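Local coordinates for protein putative phosphosugar isomerase (Clostridium difficile, PDB 3G68) that probably acts as a phosphosugar isomerase of the double-SIS-domain type, binding phosphorylated carbohydrate derivatives, at residues Glu203-Ser208 and Asn284-Gly289; Glu210-Gly215 and His248-Ala253; Ile260-Thr265 and Thr272-Val277. All blocks are in the same frame, centred on the assembly; numbering follows the deposited sequence. Where two conformers were deposited one is given.

Contact 1 (Glu203-Ser208 and Asn284-Gly289); sequences EKLVNS and NVFAIG
The Phe286 ring meets the helix at two places: CB of Lys204 sits at its edge, in the ring plane and 3.9 Å from CZ, while CD2 of Leu205 stands above the ring plane toward the rim, 4.3 Å from CZ of Phe286. Phe261 also meets this ring, with the two planes about 25° apart, and Trp197 of helix 187-200 adds further cover, so a flat aromatic suits a buried strand position beneath helices. Lys204 then runs on past the ring, CD lying 4.0 Å from CZ of Phe286, and its methylene chain crosses over to Asn284. The fold is the three-layer alpha-beta-alpha sandwich of an SIS domain; strand 284-289 belongs to its parallel sheet, and the short helix 202-206 lies by the strand's first residues. There OD1 of Asn284 rests 3.4 Å from CD of Lys204, a contact with the aliphatic stem, since the chain bends at its last torsion (chi4 65°) and takes NZ off in another direction. A water gives weak hydrogen bonds to Lys204 O and Asn284 OD1, and ND2 of Asn284 donates to Ser258 O. Where the helix ends, Ser208 OG donates to Leu205 O at 2.6 Å, and Ser208 N binds the same oxygen.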
ATOM      1  N   GLU B 203       3.371  -5.119 -54.579  1.00  5.07           N
ATOM      2  CA  GLU B 203       3.304  -5.439 -56.016  1.00  5.55           C
ATOM      3  C   GLU B 203       2.940  -4.202 -56.858  1.00  6.74           C
ATOM      4  O   GLU B 203       3.672  -3.859 -57.788  1.00  8.16           O
ATOM      5  CB  GLU B 203       2.320  -6.575 -56.288  1.00  3.89           C
ATOM      6  CG  GLU B 203       2.136  -6.932 -57.807  1.00  4.75           C
ATOM      7  CD  GLU B 203       1.211  -8.083 -58.073  1.00  8.83           C
ATOM      8  OE1 GLU B 203       0.522  -8.506 -57.124  1.00 13.71           O
ATOM      9  OE2 GLU B 203       1.138  -8.569 -59.248  1.00 10.79           O
ATOM     10  N   LYS B 204       1.811  -3.563 -56.554  1.00  8.44           N
ATOM     11  CA  LYS B 204       1.428  -2.341 -57.290  1.00  8.93           C
ATOM     12  C   LYS B 204       2.500  -1.253 -57.183  1.00  8.69           C
ATOM     13  O   LYS B 204       2.787  -0.558 -58.175  1.00  8.66           O
ATOM     14  CB  LYS B 204       0.072  -1.800 -56.836  1.00  7.47           C
ATOM     15  CG  LYS B 204      -1.122  -2.614 -57.310  1.00 11.87           C
ATOM     16  CD  LYS B 204      -2.412  -1.897 -56.983  1.00 13.66           C
ATOM     17  CE  LYS B 204      -3.603  -2.557 -57.695  1.00 19.35           C
ATOM     18  NZ  LYS B 204      -3.772  -3.906 -57.175  1.00 29.99           N
ATOM     19  N   LEU B 205       3.109  -1.066 -56.002  1.00  7.86           N
ATOM     20  CA  LEU B 205       4.125  -0.021 -55.863  1.00  5.81           C
ATOM     21  C   LEU B 205       5.387  -0.279 -56.703  1.00  8.16           C
ATOM     22  O   LEU B 205       5.904   0.644 -57.320  1.00  7.30           O
ATOM     23  CB  LEU B 205       4.483   0.248 -54.395  1.00  5.93           C
ATOM     24  CG  LEU B 205       3.316   0.749 -53.531  1.00  8.67           C
ATOM     25  CD1 LEU B 205       3.684   0.786 -52.045  1.00  6.76           C
ATOM     26  CD2 LEU B 205       2.794   2.115 -53.965  1.00  8.99           C
ATOM     27  N   VAL B 206       5.878  -1.522 -56.705  1.00  6.38           N
ATOM     28  CA  VAL B 206       7.035  -1.942 -57.514  1.00  7.13           C
ATOM     29  C   VAL B 206       6.752  -1.739 -58.995  1.00  7.10           C
ATOM     30  O   VAL B 206       7.649  -1.365 -59.734  1.00  8.27           O
ATOM     31  CB  VAL B 206       7.464  -3.427 -57.189  1.00  6.78           C
ATOM     32  CG1 VAL B 206       8.400  -4.040 -58.226  1.00  7.88           C
ATOM     33  CG2 VAL B 206       8.085  -3.500 -55.806  1.00  6.90           C
ATOM     34  N   ASN B 207       5.509  -1.959 -59.418  1.00  5.83           N
ATOM     35  CA  ASN B 207       5.121  -1.808 -60.822  1.00  7.99           C
ATOM     36  C   ASN B 207       4.800  -0.386 -61.282  1.00  8.20           C
ATOM     37  O   ASN B 207       4.454  -0.218 -62.447  1.00  9.76           O
ATOM     38  CB  ASN B 207       3.881  -2.667 -61.124  1.00  8.57           C
ATOM     39  CG  ASN B 207       4.179  -4.140 -61.115  1.00 12.07           C
ATOM     40  OD1 ASN B 207       5.329  -4.541 -61.281  1.00 10.20           O
ATOM     41  ND2 ASN B 207       3.129  -4.972 -60.947  1.00 11.73           N
ATOM     42  N   SER B 208       4.902   0.596 -60.395  1.00  8.62           N
ATOM     43  CA  SER B 208       4.597   2.015 -60.696  1.00  9.73           C
ATOM     44  C   SER B 208       5.252   2.460 -62.008  1.00  8.99           C
ATOM     45  O   SER B 208       6.433   2.239 -62.228  1.00  8.74           O
ATOM     46  CB  SER B 208       5.058   2.961 -59.589  1.00  9.84           C
ATOM     47  OG  SER B 208       4.535   2.661 -58.312  1.00  8.00           O
ATOM     48  N   ASN B 284      -5.008   1.733 -59.379  1.00 12.21           N
ATOM     49  CA  ASN B 284      -3.889   2.217 -58.579  1.00 10.65           C
ATOM     50  C   ASN B 284      -4.136   3.521 -57.847  1.00 10.12           C
ATOM     51  O   ASN B 284      -3.295   4.436 -57.901  1.00  9.80           O
ATOM     52  CB  ASN B 284      -2.665   2.344 -59.511  1.00 11.66           C
ATOM     53  CG  ASN B 284      -2.454   1.102 -60.328  1.00 17.27           C
ATOM     54  OD1 ASN B 284      -2.424  -0.003 -59.787  1.00 17.94           O
ATOM     55  ND2 ASN B 284      -2.358   1.263 -61.644  1.00 25.23           N
ATOM     56  N   VAL B 285      -5.283   3.617 -57.156  1.00  9.21           N
ATOM     57  CA  VAL B 285      -5.615   4.791 -56.342  1.00  8.02           C
ATOM     58  C   VAL B 285      -5.394   4.419 -54.843  1.00  8.65           C
ATOM     59  O   VAL B 285      -5.954   3.440 -54.331  1.00  9.56           O
ATOM     60  CB  VAL B 285      -7.033   5.346 -56.584  1.00  9.10           C
ATOM     61  CG1 VAL B 285      -7.208   6.611 -55.701  1.00  7.96           C
ATOM     62  CG2 VAL B 285      -7.250   5.701 -58.081  1.00  7.96           C
ATOM     63  N   PHE B 286      -4.564   5.189 -54.156  1.00  8.99           N
ATOM     64  CA  PHE B 286      -4.209   4.937 -52.735  1.00  9.30           C
ATOM     65  C   PHE B 286      -4.541   6.195 -51.949  1.00 10.55           C
ATOM     66  O   PHE B 286      -3.979   7.241 -52.224  1.00 10.59           O
ATOM     67  CB  PHE B 286      -2.703   4.636 -52.583  1.00 10.01           C
ATOM     68  CG  PHE B 286      -2.215   3.500 -53.441  1.00 10.70           C
ATOM     69  CD1 PHE B 286      -2.199   2.190 -52.955  1.00  7.96           C
ATOM     70  CD2 PHE B 286      -1.751   3.732 -54.721  1.00 13.95           C
ATOM     71  CE1 PHE B 286      -1.773   1.156 -53.740  1.00  9.00           C
ATOM     72  CE2 PHE B 286      -1.311   2.670 -55.518  1.00 13.80           C
ATOM     73  CZ  PHE B 286      -1.326   1.399 -55.027  1.00 14.03           C
ATOM     74  N   ALA B 287      -5.469   6.098 -50.988  1.00 10.54           N
ATOM     75  CA  ALA B 287      -5.841   7.251 -50.156  1.00  9.66           C
ATOM     76  C   ALA B 287      -5.196   7.146 -48.788  1.00  9.05           C
ATOM     77  O   ALA B 287      -5.170   6.095 -48.198  1.00  8.94           O
ATOM     78  CB  ALA B 287      -7.351   7.363 -50.033  1.00  8.48           C
ATOM     79  N   ILE B 288      -4.663   8.261 -48.314  1.00 10.36           N
ATOM     80  CA  ILE B 288      -3.961   8.336 -47.042  1.00 11.09           C
ATOM     81  C   ILE B 288      -4.638   9.411 -46.171  1.00 11.33           C
ATOM     82  O   ILE B 288      -4.773  10.565 -46.592  1.00 11.94           O
ATOM     83  CB  ILE B 288      -2.468   8.729 -47.259  1.00 11.30           C
ATOM     84  CG1 ILE B 288      -1.749   7.684 -48.138  1.00 10.49           C
ATOM     85  CG2 ILE B 288      -1.812   8.950 -45.925  1.00  7.84           C
ATOM     86  CD1 ILE B 288      -0.324   8.047 -48.584  1.00 11.01           C
ATOM     87  N   GLY B 289      -5.044   9.020 -44.959  1.00 14.09           N
ATOM     88  CA  GLY B 289      -5.643   9.955 -44.034  1.00 15.21           C
ATOM     89  C   GLY B 289      -6.276   9.383 -42.790  1.00 16.42           C
ATOM     90  O   GLY B 289      -6.262   8.166 -42.559  1.00 14.49           O
TER
HETATM   91  O   HOH W   1       0.586  -0.980 -60.813  1.00 30.35           O

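Contact 2 (Glu210-Gly215 and His248-Ala253)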
ATOM      1  N   GLU B 210       3.820   5.694 -63.606  1.00  6.16           N
ATOM      2  CA  GLU B 210       3.757   7.163 -63.476  1.00  7.94           C
ATOM      3  C   GLU B 210       2.810   7.485 -62.361  1.00  7.10           C
ATOM      4  O   GLU B 210       1.741   6.831 -62.215  1.00  8.09           O
ATOM      5  CB  GLU B 210       3.400   7.844 -64.804  1.00 10.27           C
ATOM      6  CG  GLU B 210       2.096   7.458 -65.446  1.00 11.87           C
ATOM      7  CD  GLU B 210       0.934   8.334 -65.045  1.00 15.54           C
ATOM      8  OE1 GLU B 210       1.117   9.166 -64.141  1.00 13.36           O
ATOM      9  OE2 GLU B 210      -0.184   8.184 -65.659  1.00 12.45           O
ATOM     10  N   ILE B 211       3.185   8.473 -61.570  1.00  8.19           N
ATOM     11  CA  ILE B 211       2.441   8.807 -60.367  1.00  7.25           C
ATOM     12  C   ILE B 211       2.008  10.265 -60.317  1.00  7.69           C
ATOM     13  O   ILE B 211       2.717  11.155 -60.772  1.00  7.75           O
ATOM     14  CB  ILE B 211       3.332   8.552 -59.110  1.00  7.74           C
ATOM     15  CG1 ILE B 211       3.815   7.096 -59.036  1.00  7.23           C
ATOM     16  CG2 ILE B 211       2.567   8.910 -57.811  1.00  5.20           C
ATOM     17  CD1 ILE B 211       4.936   6.840 -58.021  1.00  6.36           C
ATOM     18  N   ARG B 212       0.845  10.506 -59.730  1.00  7.60           N
ATOM     19  CA  ARG B 212       0.378  11.841 -59.432  1.00  7.99           C
ATOM     20  C   ARG B 212      -0.079  11.836 -57.966  1.00  9.35           C
ATOM     21  O   ARG B 212      -0.598  10.841 -57.496  1.00 10.40           O
ATOM     22  CB  ARG B 212      -0.752  12.276 -60.379  1.00  7.11           C
ATOM     23  CG  ARG B 212      -0.240  12.505 -61.773  1.00 11.03           C
ATOM     24  CD  ARG B 212      -1.325  13.115 -62.635  1.00 11.29           C
ATOM     25  NE  ARG B 212      -0.848  13.312 -63.991  1.00  9.34           N
ATOM     26  CZ  ARG B 212      -0.866  12.389 -64.930  1.00  6.59           C
ATOM     27  NH1 ARG B 212      -1.386  11.176 -64.712  1.00 13.97           N
ATOM     28  NH2 ARG B 212      -0.377  12.681 -66.132  1.00 12.26           N
ATOM     29  N   ILE B 213       0.214  12.893 -57.229  1.00  9.33           N
ATOM     30  CA  ILE B 213      -0.212  13.025 -55.826  1.00 10.08           C
ATOM     31  C   ILE B 213      -1.205  14.187 -55.817  1.00 10.19           C
ATOM     32  O   ILE B 213      -0.942  15.227 -56.432  1.00  9.56           O
ATOM     33  CB  ILE B 213       0.954  13.334 -54.863  1.00 11.28           C
ATOM     34  CG1 ILE B 213       2.047  12.284 -54.999  1.00 11.28           C
ATOM     35  CG2 ILE B 213       0.447  13.397 -53.399  1.00  6.91           C
ATOM     36  CD1 ILE B 213       3.311  12.622 -54.169  1.00 12.87           C
ATOM     37  N   ILE B 214      -2.353  13.993 -55.162  1.00 10.21           N
ATOM     38  CA  ILE B 214      -3.364  15.044 -55.033  1.00 11.26           C
ATOM     39  C   ILE B 214      -3.480  15.361 -53.542  1.00 12.05           C
ATOM     40  O   ILE B 214      -3.760  14.449 -52.736  1.00  9.67           O
ATOM     41  CB  ILE B 214      -4.735  14.610 -55.575  1.00  9.02           C
ATOM     42  CG1 ILE B 214      -4.610  14.068 -57.001  1.00 10.52           C
ATOM     43  CG2 ILE B 214      -5.744  15.760 -55.482  1.00  9.72           C
ATOM     44  CD1 ILE B 214      -5.901  13.574 -57.566  1.00  6.94           C
ATOM     45  N   GLY B 215      -3.209  16.620 -53.177  1.00 10.48           N
ATOM     46  CA  GLY B 215      -3.253  17.080 -51.780  1.00 10.76           C
ATOM     47  C   GLY B 215      -4.200  18.252 -51.559  1.00 12.10           C
ATOM     48  O   GLY B 215      -4.690  18.863 -52.506  1.00 12.50           O
ATOM     49  N   HIS B 248      -8.886  21.149 -62.780  1.00 17.24           N
ATOM     50  CA  HIS B 248      -8.701  21.986 -63.960  1.00 17.60           C
ATOM     51  C   HIS B 248      -7.788  21.342 -65.026  1.00 15.53           C
ATOM     52  O   HIS B 248      -6.706  21.852 -65.322  1.00 16.73           O
ATOM     53  CB  HIS B 248      -8.221  23.374 -63.546  1.00 18.79           C
ATOM     54  CG  HIS B 248      -9.308  24.226 -62.969  1.00 23.52           C
ATOM     55  ND1 HIS B 248      -9.981  25.169 -63.715  1.00 25.60           N
ATOM     56  CD2 HIS B 248      -9.857  24.258 -61.732  1.00 27.85           C
ATOM     57  CE1 HIS B 248     -10.889  25.755 -62.955  1.00 27.85           C
ATOM     58  NE2 HIS B 248     -10.832  25.225 -61.749  1.00 28.79           N
ATOM     59  N   GLY B 249      -8.238  20.189 -65.535  1.00 13.90           N
ATOM     60  CA  GLY B 249      -7.665  19.536 -66.700  1.00 12.76           C
ATOM     61  C   GLY B 249      -6.774  18.332 -66.531  1.00 11.81           C
ATOM     62  O   GLY B 249      -6.545  17.621 -67.517  1.00 11.30           O
ATOM     63  N   ILE B 250      -6.261  18.094 -65.320  1.00 11.49           N
ATOM     64  CA  ILE B 250      -5.276  17.015 -65.130  1.00 12.15           C
ATOM     65  C   ILE B 250      -5.917  15.641 -65.342  1.00 13.54           C
ATOM     66  O   ILE B 250      -5.257  14.713 -65.826  1.00 13.63           O
ATOM     67  CB  ILE B 250      -4.541  17.075 -63.753  1.00 11.36           C
ATOM     68  CG1 ILE B 250      -3.916  18.461 -63.483  1.00 12.33           C
ATOM     69  CG2 ILE B 250      -3.434  15.919 -63.622  1.00 10.54           C
ATOM     70  CD1 ILE B 250      -2.989  19.027 -64.565  1.00 13.86           C
ATOM     71  N   TYR B 251      -7.187  15.508 -64.962  1.00 14.44           N
ATOM     72  CA  TYR B 251      -7.944  14.257 -65.125  1.00 14.34           C
ATOM     73  C   TYR B 251      -7.904  13.701 -66.557  1.00 13.58           C
ATOM     74  O   TYR B 251      -8.110  12.501 -66.743  1.00 15.01           O
ATOM     75  CB  TYR B 251      -9.429  14.443 -64.726  1.00 15.17           C
ATOM     76  CG  TYR B 251     -10.194  15.374 -65.623  1.00 15.58           C
ATOM     77  CD1 TYR B 251     -10.289  16.735 -65.324  1.00 13.78           C
ATOM     78  CD2 TYR B 251     -10.810  14.908 -66.793  1.00 14.07           C
ATOM     79  CE1 TYR B 251     -10.960  17.598 -66.159  1.00 19.18           C
ATOM     80  CE2 TYR B 251     -11.464  15.774 -67.642  1.00 15.33           C
ATOM     81  CZ  TYR B 251     -11.566  17.117 -67.299  1.00 13.98           C
ATOM     82  OH  TYR B 251     -12.229  17.996 -68.120  1.00 22.08           O
ATOM     83  N   ASN B 252      -7.723  14.573 -67.562  1.00 11.72           N
ATOM     84  CA  ASN B 252      -7.665  14.159 -68.967  1.00 11.01           C
ATOM     85  C   ASN B 252      -6.565  13.145 -69.220  1.00 10.55           C
ATOM     86  O   ASN B 252      -6.703  12.347 -70.125  1.00 12.00           O
ATOM     87  CB  ASN B 252      -7.445  15.346 -69.916  1.00 12.80           C
ATOM     88  CG  ASN B 252      -8.625  16.265 -70.006  1.00 13.56           C
ATOM     89  OD1 ASN B 252      -8.601  17.405 -69.531  1.00 17.83           O
ATOM     90  ND2 ASN B 252      -9.682  15.770 -70.576  1.00 12.77           N
ATOM     91  N   ALA B 253      -5.455  13.210 -68.460  1.00 10.27           N
ATOM     92  CA  ALA B 253      -4.324  12.316 -68.677  1.00  8.34           C
ATOM     93  C   ALA B 253      -4.343  11.027 -67.840  1.00 12.07           C
ATOM     94  O   ALA B 253      -3.399  10.242 -67.933  1.00 12.37           O
ATOM     95  CB  ALA B 253      -2.982  13.076 -68.441  1.00  9.07           C
TER
HETATM   96  O   HOH W   2      -0.710  10.201 -67.945  1.00 12.86           O
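A single water is gripped by three groups here: it donates to the backbone oxygen of Ala253 and to a carboxylate oxygen of Glu210, and it accepts from NH2 of Arg212. Its bond to Ala253 O is the shortest, at 2.7 Å; Glu210 OE2 and Arg212 NH2 are each 3.1 Å from the water oxygen. The site lies at the surface of the parallel alpha/beta fold of an SIS domain, where strand 210-215 meets the end of helix 243-250 and the 3-10 turn 251-253 that follows it. Arg212 suits the place because one side chain can do both apolar and polar work. Its chain is extended from CG to NE, which carries the guanidinium past the apolar side of the turn to the water at its edge, in plane. On the way CD of Arg212 passes 3.6 Å from CG2 of Ile250, the branch set anti to that residue's backbone N, and the two side chains run at a slant to each other. Ile250 also rests on Tyr241, as does Arg212 itself. Glu210, two residues back and on the same side of the strand, forms a salt bridge with Arg212, NH1 to OE1 at 3.3 Å, while its OE2 is also held by Ser258 OG. The salt bridge, Ser258 and the water together hold the carboxylate, which probably offsets part of the arginine's charge. The small methyl of Ala253 is consistent with the close approach of the turn: CB of Ala253 lies 3.5 Å from NH2 of Arg212, obliquely to the planar group.

Contact 3 (Ile260-Thr265 and Thr272-Val277)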
ATOM      1  N   ILE B 260      -2.104   6.993 -58.431  1.00 10.83           N
ATOM      2  CA  ILE B 260      -2.511   8.238 -57.745  0.50  9.50           C
ATOM      3  C   ILE B 260      -2.547   8.038 -56.243  1.00  9.08           C
ATOM      4  O   ILE B 260      -3.110   7.062 -55.736  1.00  9.48           O
ATOM      5  CB  ILE B 260      -3.905   8.822 -58.158  0.50  9.04           C
ATOM      6  CG1 ILE B 260      -4.067   8.904 -59.670  0.50 10.97           C
ATOM      7  CG2 ILE B 260      -4.087  10.231 -57.570  0.50  8.89           C
ATOM      8  CD1 ILE B 260      -4.422   7.616 -60.281  0.50 10.80           C
ATOM      9  N   PHE B 261      -1.891   8.973 -55.537  1.00  8.58           N
ATOM     10  CA  PHE B 261      -1.870   9.026 -54.078  1.00  9.59           C
ATOM     11  C   PHE B 261      -2.711  10.239 -53.708  1.00 10.41           C
ATOM     12  O   PHE B 261      -2.448  11.344 -54.223  1.00  9.91           O
ATOM     13  CB  PHE B 261      -0.472   9.193 -53.515  1.00  9.42           C
ATOM     14  CG  PHE B 261       0.365   8.000 -53.697  1.00  8.01           C
ATOM     15  CD1 PHE B 261       0.222   6.916 -52.835  1.00  9.30           C
ATOM     16  CD2 PHE B 261       1.260   7.913 -54.744  1.00  9.01           C
ATOM     17  CE1 PHE B 261       0.967   5.774 -52.994  1.00 11.47           C
ATOM     18  CE2 PHE B 261       2.047   6.758 -54.908  1.00 16.49           C
ATOM     19  CZ  PHE B 261       1.899   5.690 -54.030  1.00 13.46           C
ATOM     20  N   ILE B 262      -3.734  10.019 -52.880  1.00  9.84           N
ATOM     21  CA  ILE B 262      -4.587  11.105 -52.382  1.00 11.50           C
ATOM     22  C   ILE B 262      -4.273  11.313 -50.894  1.00 11.63           C
ATOM     23  O   ILE B 262      -4.443  10.410 -50.075  1.00 12.18           O
ATOM     24  CB  ILE B 262      -6.090  10.842 -52.627  1.00 11.69           C
ATOM     25  CG1 ILE B 262      -6.331  10.708 -54.159  1.00 16.44           C
ATOM     26  CG2 ILE B 262      -6.931  12.004 -52.065  1.00 13.73           C
ATOM     27  CD1 ILE B 262      -7.798  10.610 -54.616  1.00 16.34           C
ATOM     28  N   LEU B 263      -3.779  12.506 -50.578  1.00 12.02           N
ATOM     29  CA  LEU B 263      -3.449  12.909 -49.208  1.00 11.59           C
ATOM     30  C   LEU B 263      -4.707  13.628 -48.723  1.00 12.68           C
ATOM     31  O   LEU B 263      -4.940  14.781 -49.065  1.00 12.69           O
ATOM     32  CB  LEU B 263      -2.228  13.827 -49.228  1.00  9.82           C
ATOM     33  CG  LEU B 263      -0.955  13.250 -49.869  1.00 10.39           C
ATOM     34  CD1 LEU B 263       0.209  14.282 -49.734  1.00  9.19           C
ATOM     35  CD2 LEU B 263      -0.599  11.938 -49.209  1.00 10.63           C
ATOM     36  N   ASP B 264      -5.540  12.900 -47.991  1.00 14.25           N
ATOM     37  CA  ASP B 264      -6.859  13.365 -47.574  1.00 15.35           C
ATOM     38  C   ASP B 264      -6.833  13.959 -46.158  1.00 14.33           C
ATOM     39  O   ASP B 264      -6.830  13.238 -45.152  1.00 13.32           O
ATOM     40  CB  ASP B 264      -7.875  12.222 -47.697  1.00 16.43           C
ATOM     41  CG  ASP B 264      -9.273  12.614 -47.209  1.00 17.86           C
ATOM     42  OD1 ASP B 264      -9.579  13.825 -47.125  1.00 18.98           O
ATOM     43  OD2 ASP B 264     -10.055  11.697 -46.899  1.00 22.19           O
ATOM     44  N   THR B 265      -6.867  15.285 -46.089  1.00 16.02           N
ATOM     45  CA  THR B 265      -6.818  15.989 -44.786  1.00 15.62           C
ATOM     46  C   THR B 265      -8.171  16.132 -44.086  1.00 17.20           C
ATOM     47  O   THR B 265      -8.233  16.677 -42.977  1.00 16.78           O
ATOM     48  CB  THR B 265      -6.178  17.374 -44.899  1.00 14.31           C
ATOM     49  OG1 THR B 265      -7.033  18.232 -45.653  1.00 14.33           O
ATOM     50  CG2 THR B 265      -4.786  17.293 -45.536  1.00 12.46           C
ATOM     51  N   THR B 272     -14.349  11.671 -51.645  1.00 15.86           N
ATOM     52  CA  THR B 272     -14.971  10.368 -51.927  1.00 15.69           C
ATOM     53  C   THR B 272     -15.345  10.257 -53.387  1.00 16.28           C
ATOM     54  O   THR B 272     -15.074   9.224 -54.007  1.00 17.56           O
ATOM     55  CB  THR B 272     -16.225  10.124 -51.084  1.00 17.15           C
ATOM     56  OG1 THR B 272     -15.862  10.210 -49.710  1.00 19.09           O
ATOM     57  CG2 THR B 272     -16.819   8.739 -51.376  1.00 18.99           C
ATOM     58  N   LYS B 273     -15.984  11.301 -53.930  1.00 16.41           N
ATOM     59  CA  LYS B 273     -16.343  11.327 -55.356  1.00 16.13           C
ATOM     60  C   LYS B 273     -15.100  11.298 -56.262  1.00 16.06           C
ATOM     61  O   LYS B 273     -15.116  10.643 -57.298  1.00 14.42           O
ATOM     62  CB  LYS B 273     -17.237  12.545 -55.707  1.00 17.18           C
ATOM     63  CG  LYS B 273     -18.626  12.512 -55.044  1.00 19.90           C
ATOM     64  CD  LYS B 273     -19.472  13.757 -55.333  1.00 18.78           C
HETATM   65  N   MSE B 274     -14.042  12.013 -55.878  1.00 16.21           N
HETATM   66  CA  MSE B 274     -12.790  12.009 -56.642  1.00 16.70           C
HETATM   67  C   MSE B 274     -12.269  10.558 -56.728  1.00 17.20           C
HETATM   68  O   MSE B 274     -11.966  10.068 -57.821  1.00 18.46           O
HETATM   69  CB  MSE B 274     -11.734  12.917 -55.986  1.00 17.76           C
HETATM   70  CG  MSE B 274     -10.360  12.924 -56.675  1.00 20.06           C
HETATM   71 SE   MSE B 274     -10.436  13.714 -58.435  0.75 24.75          SE
HETATM   72  CE  MSE B 274     -10.151  15.674 -57.974  1.00 13.35           C
ATOM     73  N   ILE B 275     -12.183   9.887 -55.574  1.00 15.89           N
ATOM     74  CA  ILE B 275     -11.674   8.515 -55.488  1.00 15.47           C
ATOM     75  C   ILE B 275     -12.521   7.574 -56.350  1.00 16.39           C
ATOM     76  O   ILE B 275     -11.987   6.748 -57.090  1.00 15.96           O
ATOM     77  CB  ILE B 275     -11.577   8.010 -54.019  1.00 16.39           C
ATOM     78  CG1 ILE B 275     -10.485   8.807 -53.266  1.00 15.63           C
ATOM     79  CG2 ILE B 275     -11.256   6.513 -53.999  1.00 16.20           C
ATOM     80  CD1 ILE B 275     -10.487   8.648 -51.741  1.00 16.43           C
ATOM     81  N   ASP B 276     -13.833   7.708 -56.258  1.00 16.64           N
ATOM     82  CA  ASP B 276     -14.737   6.865 -57.038  1.00 17.84           C
ATOM     83  C   ASP B 276     -14.559   7.068 -58.539  1.00 16.94           C
ATOM     84  O   ASP B 276     -14.459   6.082 -59.271  1.00 17.56           O
ATOM     85  CB  ASP B 276     -16.203   7.073 -56.602  1.00 16.98           C
ATOM     86  CG  ASP B 276     -16.471   6.591 -55.148  1.00 26.58           C
ATOM     87  OD1 ASP B 276     -15.568   5.973 -54.502  1.00 29.76           O
ATOM     88  OD2 ASP B 276     -17.600   6.838 -54.643  1.00 29.96           O
ATOM     89  N   VAL B 277     -14.501   8.317 -59.000  1.00 14.74           N
ATOM     90  CA  VAL B 277     -14.317   8.581 -60.439  1.00 15.01           C
ATOM     91  C   VAL B 277     -12.974   8.026 -60.912  1.00 13.65           C
ATOM     92  O   VAL B 277     -12.900   7.267 -61.909  1.00 12.20           O
ATOM     93  CB  VAL B 277     -14.446  10.076 -60.796  1.00 16.85           C
ATOM     94  CG1 VAL B 277     -14.127  10.329 -62.280  1.00 16.61           C
ATOM     95  CG2 VAL B 277     -15.852  10.571 -60.428  1.00 18.53           C
TER
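Ile262 places CG1 beside its backbone N (chi1 -60°) and continues with CD1 anti (chi2 -173°), a stretched-out shape that carries its terminal methyl from strand 258-264 to helix 271-279. This is the first half of a beta-alpha-beta crossover in the SIS domain: strand 258-264, helix 271-279 and then strand 284-289, which lies beside the first strand in the parallel sheet. The helix packs over one face of that sheet, and the contact between the two segments is wholly apolar. CA of Ile262 and CA of Ile275 are the nearest pair of backbone positions, 8.2 Å apart, a gap spanned by the CD1 end of Ile262 reaching the CG1 methylene of Ile275. A beta-branched residue suits the strand, where its bulk near the backbone favours an extended conformation, while its longer branch supplies the reach. The helix answers with two neighbouring residues. Ile275 also touches Ala287 on the next strand, so it touches both strands of the unit. Met274, modelled as selenomethionine, starts out with CG anti to its backbone N and then bends at both later torsions; it also packs on Phe243, Phe246 and Ile247 of helix 243-250, a place for which a long, flexible chain is well fitted. The methyl CD1 of Ile262 therefore lies against both helix residues, 4.0 Å from CG of Met274 and 3.5 Å from CG1 of Ile275.

How the contacts relate
All three contacts engage one parallel sheet, in which strand 258-264 of contact 3 lies between strand 210-215 of contact 2 and strand 284-289 of contact 1. Probable backbone hydrogen bonds join the strands: Ile214 N to Phe261 O and Ile288 N to Ile262 O, each 2.8 Å. Contacts 1 and 3 are partly buried, whereas contact 2 is a surface contact. Chemistry follows place: contact 3 is wholly apolar, contact 1 sets an aromatic ring beside a lysine stem with a weakly held water at its margin, and contact 2 joins its segments through a bridging water and the arginine's apolar stem, its salt bridge lying within the strand segment. Phe261 ties them further, packing on Leu205 of contact 1 and Ile211 of contact 2.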